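Local coordinates for ABC transporter, solute-binding protein (Staphylococcus aureus, PDB 6LKK) that binds glucose 6-phosphate as a solute-binding protein of the periplasmic-binding-protein type and takes part in two-component signal transduction, at residues A[94-107]-A[201-215]. Sequence-based numbering, arbitrary orientation.
With G6P (6-O-phosphono-alpha-D-glucopyranose), chain B.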
ATOM      1  N   SER A  94      10.642  -5.033   5.950  1.00 15.44           N
ATOM      2  CA  SER A  94       9.300  -4.528   6.211  1.00 17.69           C
ATOM      3  C   SER A  94       9.377  -3.118   6.786  1.00 16.95           C
ATOM      4  O   SER A  94      10.287  -2.793   7.555  1.00 16.17           O
ATOM      5  CB  SER A  94       8.558  -5.459   7.164  1.00 17.84           C
ATOM      6  OG  SER A  94       8.334  -6.717   6.548  1.00 17.93           O
ATOM      7  N   PHE A  95       8.409  -2.279   6.400  1.00 16.61           N
ATOM      8  CA  PHE A  95       8.455  -0.850   6.686  1.00 16.84           C
ATOM      9  C   PHE A  95       7.206  -0.353   7.407  1.00 15.79           C
ATOM     10  O   PHE A  95       7.313   0.324   8.434  1.00 17.29           O
ATOM     11  CB  PHE A  95       8.653  -0.077   5.379  1.00 17.28           C
ATOM     12  CG  PHE A  95       8.474   1.410   5.510  1.00 15.56           C
ATOM     13  CD1 PHE A  95       9.198   2.131   6.445  1.00 16.67           C
ATOM     14  CD2 PHE A  95       7.589   2.089   4.683  1.00 17.70           C
ATOM     15  CE1 PHE A  95       9.038   3.494   6.565  1.00 16.59           C
ATOM     16  CE2 PHE A  95       7.424   3.454   4.798  1.00 17.93           C
ATOM     17  CZ  PHE A  95       8.151   4.160   5.738  1.00 16.62           C
ATOM     18  N   LEU A  96       6.023  -0.665   6.876  1.00 15.94           N
ATOM     19  CA  LEU A  96       4.769  -0.208   7.461  1.00 16.75           C
ATOM     20  C   LEU A  96       3.694  -1.255   7.220  1.00 17.03           C
ATOM     21  O   LEU A  96       3.792  -2.075   6.305  1.00 17.65           O
ATOM     22  CB  LEU A  96       4.306   1.131   6.872  1.00 17.45           C
ATOM     23  CG  LEU A  96       5.007   2.430   7.272  1.00 17.34           C
ATOM     24  CD1 LEU A  96       4.342   3.588   6.543  1.00 22.10           C
ATOM     25  CD2 LEU A  96       4.980   2.663   8.779  1.00 17.55           C
ATOM     26  N   LEU A  97       2.659  -1.208   8.053  1.00 17.24           N
ATOM     27  CA  LEU A  97       1.457  -2.010   7.866  1.00 16.80           C
ATOM     28  C   LEU A  97       0.364  -1.108   7.311  1.00 16.46           C
ATOM     29  O   LEU A  97       0.065  -0.062   7.896  1.00 18.37           O
ATOM     30  CB  LEU A  97       1.005  -2.641   9.183  1.00 18.10           C
ATOM     31  CG  LEU A  97       2.072  -3.445   9.928  1.00 18.82           C
ATOM     32  CD1 LEU A  97       1.529  -3.941  11.253  1.00 20.39           C
ATOM     33  CD2 LEU A  97       2.559  -4.607   9.081  1.00 19.98           C
ATOM     34  N   MET A  98      -0.222  -1.504   6.185  1.00 16.76           N
ATOM     35  CA  MET A  98      -1.209  -0.676   5.492  1.00 16.17           C
ATOM     36  C   MET A  98      -2.466  -1.488   5.231  1.00 17.07           C
ATOM     37  O   MET A  98      -2.504  -2.293   4.282  1.00 18.25           O
ATOM     38  CB  MET A  98      -0.651  -0.130   4.185  1.00 15.89           C
ATOM     39  CG  MET A  98      -1.523   0.943   3.554  1.00 14.36           C
ATOM     40  SD  MET A  98      -1.527   2.473   4.496  1.00 18.01           S
ATOM     41  CE  MET A  98       0.123   3.056   4.129  1.00 19.37           C
ATOM     42  N   PRO A  99      -3.512  -1.316   6.033  1.00 15.60           N
ATOM     43  CA  PRO A  99      -4.792  -1.945   5.699  1.00 15.55           C
ATOM     44  C   PRO A  99      -5.336  -1.401   4.388  1.00 15.42           C
ATOM     45  O   PRO A  99      -5.280  -0.198   4.122  1.00 16.82           O
ATOM     46  CB  PRO A  99      -5.696  -1.569   6.880  1.00 15.58           C
ATOM     47  CG  PRO A  99      -4.768  -1.215   7.983  1.00 14.80           C
ATOM     48  CD  PRO A  99      -3.566  -0.618   7.328  1.00 15.16           C
ATOM     49  N   THR A 100      -5.850  -2.302   3.560  1.00 17.79           N
ATOM     50  CA  THR A 100      -6.701  -1.890   2.461  1.00 17.79           C
ATOM     51  C   THR A 100      -8.109  -1.660   2.996  1.00 18.22           C
ATOM     52  O   THR A 100      -8.519  -2.264   3.990  1.00 21.79           O
ATOM     53  CB  THR A 100      -6.705  -2.938   1.347  1.00 19.55           C
ATOM     54  OG1 THR A 100      -7.194  -4.185   1.853  1.00 19.23           O
ATOM     55  CG2 THR A 100      -5.300  -3.133   0.799  1.00 19.96           C
ATOM     56  N   VAL A 101      -8.838  -0.744   2.358  1.00 16.51           N
ATOM     57  CA  VAL A 101     -10.133  -0.316   2.866  1.00 15.68           C
ATOM     58  C   VAL A 101     -11.088  -0.059   1.712  1.00 16.33           C
ATOM     59  O   VAL A 101     -10.685   0.123   0.562  1.00 14.32           O
ATOM     60  CB  VAL A 101     -10.034   0.960   3.736  1.00 14.95           C
ATOM     61  CG1 VAL A 101      -9.092   0.744   4.913  1.00 18.85           C
ATOM     62  CG2 VAL A 101      -9.585   2.152   2.904  1.00 16.02           C
ATOM     63  N   ILE A 102     -12.370  -0.056   2.044  1.00 15.02           N
ATOM     64  CA  ILE A 102     -13.405   0.512   1.192  1.00 15.62           C
ATOM     65  C   ILE A 102     -13.630   1.947   1.637  1.00 17.23           C
ATOM     66  O   ILE A 102     -13.710   2.229   2.838  1.00 18.59           O
ATOM     67  CB  ILE A 102     -14.706  -0.306   1.282  1.00 17.61           C
ATOM     68  CG1 ILE A 102     -14.491  -1.722   0.755  1.00 15.55           C
ATOM     69  CG2 ILE A 102     -15.834   0.389   0.514  1.00 18.10           C
ATOM     70  CD1 ILE A 102     -15.626  -2.669   1.080  1.00 16.77           C
ATOM     71  N   VAL A 103     -13.723   2.861   0.680  1.00 14.52           N
ATOM     72  CA  VAL A 103     -14.073   4.246   0.964  1.00 16.98           C
ATOM     73  C   VAL A 103     -15.452   4.519   0.386  1.00 16.16           C
ATOM     74  O   VAL A 103     -15.765   4.099  -0.734  1.00 17.05           O
ATOM     75  CB  VAL A 103     -13.028   5.237   0.416  1.00 17.51           C
ATOM     76  CG1 VAL A 103     -11.747   5.139   1.239  1.00 18.25           C
ATOM     77  CG2 VAL A 103     -12.757   4.987  -1.060  1.00 19.00           C
ATOM     78  N   VAL A 104     -16.280   5.204   1.166  1.00 17.59           N
ATOM     79  CA  VAL A 104     -17.666   5.485   0.819  1.00 14.44           C
ATOM     80  C   VAL A 104     -17.875   6.987   0.889  1.00 19.07           C
ATOM     81  O   VAL A 104     -17.391   7.644   1.815  1.00 18.55           O
ATOM     82  CB  VAL A 104     -18.637   4.755   1.771  1.00 15.72           C
ATOM     83  CG1 VAL A 104     -20.085   5.076   1.415  1.00 21.07           C
ATOM     84  CG2 VAL A 104     -18.386   3.255   1.738  1.00 19.00           C
ATOM     85  N   ASN A 105     -18.590   7.534  -0.090  1.00 17.16           N
ATOM     86  CA  ASN A 105     -18.956   8.945  -0.042  1.00 16.89           C
ATOM     87  C   ASN A 105     -20.187   9.077   0.844  1.00 15.93           C
ATOM     88  O   ASN A 105     -21.260   8.563   0.512  1.00 19.91           O
ATOM     89  CB  ASN A 105     -19.207   9.501  -1.441  1.00 18.94           C
ATOM     90  CG  ASN A 105     -19.548  10.982  -1.419  1.00 22.22           C
ATOM     91  OD1 ASN A 105     -20.507  11.397  -0.769  1.00 22.30           O
ATOM     92  ND2 ASN A 105     -18.743  11.789  -2.101  1.00 22.78           N
ATOM     93  N   SER A 106     -20.026   9.755   1.979  1.00 17.76           N
ATOM     94  CA  SER A 106     -21.070   9.823   2.990  1.00 20.47           C
ATOM     95  C   SER A 106     -22.139  10.863   2.678  1.00 26.79           C
ATOM     96  O   SER A 106     -23.166  10.891   3.366  1.00 26.61           O
ATOM     97  CB  SER A 106     -20.442  10.113   4.356  1.00 20.66           C
ATOM     98  OG  SER A 106     -19.639  11.280   4.313  1.00 23.22           O
ATOM     99  N   ASP A 107     -21.933  11.710   1.670  1.00 22.93           N
ATOM    100  CA  ASP A 107     -22.993  12.598   1.205  1.00 19.95           C
ATOM    101  C   ASP A 107     -23.888  11.933   0.169  1.00 24.02           C
ATOM    102  O   ASP A 107     -25.081  12.249   0.100  1.00 27.42           O
ATOM    103  CB  ASP A 107     -22.399  13.884   0.619  1.00 20.67           C
ATOM    104  CG  ASP A 107     -22.060  14.912   1.684  1.00 23.51           C
ATOM    105  OD1 ASP A 107     -22.382  14.676   2.868  1.00 24.55           O
ATOM    106  OD2 ASP A 107     -21.473  15.962   1.336  1.00 24.05           O
ATOM    107  N   PRO A 201     -16.420  14.290   2.304  1.00 18.12           N
ATOM    108  CA  PRO A 201     -17.415  13.349   2.864  1.00 18.23           C
ATOM    109  C   PRO A 201     -17.053  11.896   2.571  1.00 17.15           C
ATOM    110  O   PRO A 201     -17.631  11.222   1.724  1.00 20.10           O
ATOM    111  CB  PRO A 201     -18.706  13.779   2.163  1.00 18.92           C
ATOM    112  CG  PRO A 201     -18.248  14.324   0.854  1.00 18.65           C
ATOM    113  CD  PRO A 201     -16.937  14.999   1.119  1.00 17.91           C
ATOM    114  N   VAL A 202     -16.061  11.407   3.315  1.00 19.12           N
ATOM    115  CA  VAL A 202     -15.463  10.093   3.109  1.00 19.12           C
ATOM    116  C   VAL A 202     -15.616   9.281   4.387  1.00 20.55           C
ATOM    117  O   VAL A 202     -15.226   9.736   5.470  1.00 21.10           O
ATOM    118  CB  VAL A 202     -13.976  10.206   2.717  1.00 21.25           C
ATOM    119  CG1 VAL A 202     -13.285   8.841   2.769  1.00 23.40           C
ATOM    120  CG2 VAL A 202     -13.839  10.804   1.326  1.00 25.70           C
ATOM    121  N   SER A 203     -16.174   8.080   4.254  1.00 17.11           N
ATOM    122  CA  SER A 203     -16.215   7.098   5.328  1.00 17.28           C
ATOM    123  C   SER A 203     -15.260   5.957   5.003  1.00 14.86           C
ATOM    124  O   SER A 203     -15.177   5.509   3.854  1.00 17.76           O
ATOM    125  CB  SER A 203     -17.629   6.547   5.529  1.00 20.82           C
ATOM    126  OG  SER A 203     -18.493   7.535   6.063  1.00 28.55           O
ATOM    127  N   ILE A 204     -14.549   5.485   6.022  1.00 18.09           N
ATOM    128  CA  ILE A 204     -13.576   4.408   5.878  1.00 15.61           C
ATOM    129  C   ILE A 204     -14.213   3.130   6.404  1.00 16.15           C
ATOM    130  O   ILE A 204     -14.679   3.084   7.549  1.00 19.73           O
ATOM    131  CB  ILE A 204     -12.272   4.736   6.621  1.00 18.01           C
ATOM    132  CG1 ILE A 204     -11.694   6.055   6.089  1.00 20.04           C
ATOM    133  CG2 ILE A 204     -11.264   3.605   6.462  1.00 21.90           C
ATOM    134  CD1 ILE A 204     -10.526   6.595   6.883  1.00 24.37           C
ATOM    135  N   VAL A 205     -14.247   2.099   5.563  1.00 15.68           N
ATOM    136  CA  VAL A 205     -14.896   0.832   5.883  1.00 16.22           C
ATOM    137  C   VAL A 205     -13.858  -0.276   5.792  1.00 15.07           C
ATOM    138  O   VAL A 205     -13.210  -0.452   4.751  1.00 15.84           O
ATOM    139  CB  VAL A 205     -16.084   0.548   4.950  1.00 16.86           C
ATOM    140  CG1 VAL A 205     -16.640  -0.855   5.189  1.00 18.77           C
ATOM    141  CG2 VAL A 205     -17.174   1.588   5.153  1.00 17.73           C
ATOM    142  N   TYR A 206     -13.708  -1.026   6.880  1.00 17.86           N
ATOM    143  CA  TYR A 206     -12.869  -2.209   6.890  1.00 16.36           C
ATOM    144  C   TYR A 206     -13.755  -3.414   6.613  1.00 19.48           C
ATOM    145  O   TYR A 206     -14.551  -3.797   7.485  1.00 21.07           O
ATOM    146  CB  TYR A 206     -12.164  -2.350   8.237  1.00 19.38           C
ATOM    147  CG  TYR A 206     -11.295  -1.155   8.574  1.00 17.61           C
ATOM    148  CD1 TYR A 206     -11.823  -0.039   9.217  1.00 18.39           C
ATOM    149  CD2 TYR A 206      -9.949  -1.134   8.231  1.00 17.12           C
ATOM    150  CE1 TYR A 206     -11.031   1.060   9.513  1.00 18.16           C
ATOM    151  CE2 TYR A 206      -9.152  -0.039   8.523  1.00 16.31           C
ATOM    152  CZ  TYR A 206      -9.697   1.052   9.168  1.00 16.28           C
ATOM    153  OH  TYR A 206      -8.910   2.143   9.469  1.00 17.60           O
ATOM    154  N   PRO A 207     -13.677  -4.031   5.432  1.00 17.60           N
ATOM    155  CA  PRO A 207     -14.703  -5.014   5.046  1.00 18.04           C
ATOM    156  C   PRO A 207     -14.821  -6.157   6.045  1.00 21.00           C
ATOM    157  O   PRO A 207     -13.829  -6.793   6.413  1.00 19.30           O
ATOM    158  CB  PRO A 207     -14.235  -5.508   3.669  1.00 21.20           C
ATOM    159  CG  PRO A 207     -12.854  -4.977   3.473  1.00 23.36           C
ATOM    160  CD  PRO A 207     -12.703  -3.789   4.356  1.00 14.91           C
ATOM    161  N   ILE A 208     -16.060  -6.424   6.471  1.00 18.92           N
ATOM    162  CA  ILE A 208     -16.303  -7.436   7.492  1.00 18.07           C
ATOM    163  C   ILE A 208     -15.929  -8.834   7.012  1.00 17.64           C
ATOM    164  O   ILE A 208     -15.627  -9.704   7.837  1.00 19.42           O
ATOM    165  CB  ILE A 208     -17.772  -7.397   7.962  1.00 19.53           C
ATOM    166  CG1 ILE A 208     -18.739  -7.609   6.792  1.00 18.50           C
ATOM    167  CG2 ILE A 208     -18.068  -6.074   8.662  1.00 19.32           C
ATOM    168  CD1 ILE A 208     -20.183  -7.828   7.223  1.00 18.35           C
ATOM    169  N   GLU A 209     -15.933  -9.082   5.700  1.00 17.98           N
ATOM    170  CA  GLU A 209     -15.591 -10.409   5.197  1.00 20.45           C
ATOM    171  C   GLU A 209     -14.110 -10.728   5.335  1.00 21.93           C
ATOM    172  O   GLU A 209     -13.729 -11.895   5.202  1.00 22.52           O
ATOM    173  CB  GLU A 209     -15.980 -10.555   3.726  1.00 20.39           C
ATOM    174  CG  GLU A 209     -17.450 -10.331   3.431  1.00 21.42           C
ATOM    175  CD  GLU A 209     -17.780  -8.881   3.147  1.00 23.78           C
ATOM    176  OE1 GLU A 209     -16.898  -8.015   3.343  1.00 20.03           O
ATOM    177  OE2 GLU A 209     -18.923  -8.607   2.723  1.00 19.37           O
ATOM    178  N   GLY A 210     -13.274  -9.729   5.590  1.00 23.67           N
ATOM    179  CA  GLY A 210     -11.844  -9.938   5.615  1.00 24.55           C
ATOM    180  C   GLY A 210     -11.116  -8.790   4.955  1.00 20.80           C
ATOM    181  O   GLY A 210     -11.290  -8.529   3.761  1.00 21.13           O
ATOM    182  N   THR A 211     -10.293  -8.106   5.739  1.00 18.18           N
ATOM    183  CA  THR A 211      -9.534  -6.950   5.288  1.00 19.87           C
ATOM    184  C   THR A 211      -8.094  -7.364   5.016  1.00 20.25           C
ATOM    185  O   THR A 211      -7.438  -7.950   5.882  1.00 21.64           O
ATOM    186  CB  THR A 211      -9.586  -5.847   6.348  1.00 22.12           C
ATOM    187  OG1 THR A 211     -10.949  -5.446   6.548  1.00 21.49           O
ATOM    188  CG2 THR A 211      -8.756  -4.643   5.938  1.00 22.32           C
ATOM    189  N   MET A 212      -7.609  -7.065   3.813  1.00 18.47           N
ATOM    190  CA  MET A 212      -6.224  -7.357   3.470  1.00 14.93           C
ATOM    191  C   MET A 212      -5.292  -6.376   4.175  1.00 16.60           C
ATOM    192  O   MET A 212      -5.511  -5.161   4.133  1.00 21.21           O
ATOM    193  CB  MET A 212      -6.031  -7.275   1.956  1.00 23.03           C
ATOM    194  CG  MET A 212      -4.625  -7.593   1.471  1.00 23.58           C
ATOM    195  SD  MET A 212      -4.086  -9.255   1.904  1.00 28.76           S
ATOM    196  CE  MET A 212      -5.319 -10.214   1.036  1.00 27.56           C
ATOM    197  N   LEU A 213      -4.248  -6.900   4.819  1.00 18.37           N
ATOM    198  CA  LEU A 213      -3.227  -6.074   5.458  1.00 18.39           C
ATOM    199  C   LEU A 213      -1.964  -6.125   4.609  1.00 22.08           C
ATOM    200  O   LEU A 213      -1.313  -7.169   4.511  1.00 24.14           O
ATOM    201  CB  LEU A 213      -2.939  -6.541   6.882  1.00 18.45           C
ATOM    202  CG  LEU A 213      -1.944  -5.677   7.665  1.00 21.28           C
ATOM    203  CD1 LEU A 213      -2.510  -4.290   7.924  1.00 18.75           C
ATOM    204  CD2 LEU A 213      -1.557  -6.345   8.972  1.00 22.46           C
ATOM    205  N   ASN A 214      -1.619  -4.996   3.999  1.00 17.33           N
ATOM    206  CA  ASN A 214      -0.384  -4.900   3.239  1.00 17.61           C
ATOM    207  C   ASN A 214       0.791  -4.709   4.187  1.00 17.12           C
ATOM    208  O   ASN A 214       0.757  -3.843   5.066  1.00 18.86           O
ATOM    209  CB  ASN A 214      -0.434  -3.731   2.256  1.00 17.05           C
ATOM    210  CG  ASN A 214      -1.552  -3.852   1.251  1.00 17.45           C
ATOM    211  OD1 ASN A 214      -2.158  -4.912   1.098  1.00 20.26           O
ATOM    212  ND2 ASN A 214      -1.828  -2.760   0.545  1.00 18.89           N
ATOM    213  N   VAL A 215       1.834  -5.506   4.002  1.00 15.42           N
ATOM    214  CA  VAL A 215       3.114  -5.275   4.656  1.00 16.28           C
ATOM    215  C   VAL A 215       3.980  -4.548   3.634  1.00 16.63           C
ATOM    216  O   VAL A 215       4.549  -5.166   2.728  1.00 16.42           O
ATOM    217  CB  VAL A 215       3.757  -6.576   5.139  1.00 17.95           C
ATOM    218  CG1 VAL A 215       5.029  -6.276   5.924  1.00 20.36           C
ATOM    219  CG2 VAL A 215       2.778  -7.368   6.000  1.00 20.53           C
TER
HETATM  220  C1  G6P B 401      -0.716   0.013  -1.516  1.00 34.23           C
HETATM  221  C2  G6P B 401       0.461   0.011  -0.509  1.00 19.60           C
HETATM  222  C3  G6P B 401       1.192   1.298  -0.408  1.00 16.31           C
HETATM  223  C4  G6P B 401       1.284   1.959  -1.711  1.00 21.05           C
HETATM  224  C5  G6P B 401      -0.111   2.392  -2.150  1.00 17.44           C
HETATM  225  C6  G6P B 401      -0.077   2.937  -3.542  1.00 18.51           C
HETATM  226  O1  G6P B 401      -1.874  -0.465  -0.899  1.00 20.78           O
HETATM  227  O2  G6P B 401      -0.013  -0.346   0.800  1.00 20.56           O
HETATM  228  O3  G6P B 401       2.571   1.022   0.093  1.00 18.79           O
HETATM  229  O4  G6P B 401       2.121   3.139  -1.619  1.00 19.42           O
HETATM  230  O5  G6P B 401      -1.087   1.286  -2.139  1.00 20.33           O
HETATM  231  O6  G6P B 401       0.435   1.946  -4.404  1.00 16.32           O
HETATM  232  P   G6P B 401      -0.401   1.558  -5.821  1.00 16.74           P
HETATM  233  O1P G6P B 401       0.442   0.564  -6.600  1.00 19.19           O
HETATM  234  O2P G6P B 401      -0.626   2.829  -6.664  1.00 17.54           O
HETATM  235  O3P G6P B 401      -1.707   0.943  -5.472  1.00 16.90           O
HETATM  236  O   HOH W   1      -9.408  -5.562   2.188  1.00 24.22           O
HETATM  237  O   HOH W   2     -17.928  11.159   6.420  1.00 32.24           O
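The carbonyl oxygen of M212 is gripped from T100: T100 N lies 2.9 Å from M212 O, in an almost straight bond. T100 OG1 approaches M212 O to 3.0 Å, a possible second hydrogen bond whose proton is not settled. A water joins T100 OG1 to M212 N. Here, in the mixed sheet of a periplasmic-binding-protein fold, the long strand 94-105 pairs antiparallel first with strand 213-215 and then with strand 202-205; between these two the chain leaves the sheet through a type I turn from P207 to G210. A threonine suits this junction: chi1 of 60° sets OG1 between its own N and carbonyl carbon, beside M212, and leaves CG2 anti to the carbonyl carbon, 3.5 Å from N214 ND2.

N214 brings the sheet to the ligand. Its backbone exchanges two hydrogen bonds with M98, and its amide ND2 donates to O2 of glucose 6-phosphate at 3.0 Å, nearly straight at 170°. OD1 accepts from Q142 NE2 of helix 138-151, which would hold the amide with its nitrogen toward the sugar. M98 lays CG 3.4 Å from the same O2, an apolar flank beside the hydroxyl.

P99, lacking an N-H, fits a non-hydrogen-bonded pair with L213, its CG against L213 CD1. Further along, V101 CG1 packs 3.7 Å from Y206 CE2, while P99 CB meets that ring at its edge; the tyrosine hydroxyl bonds to E189 OE2 and E268 N. Beta-branched I102, V103, V104, I204 and V205 favour the extended backbone. At the far end, S106 N bonds to P201 O, and D107 N donates to N105 OD1 at 2.8 Å, closing an Asx turn.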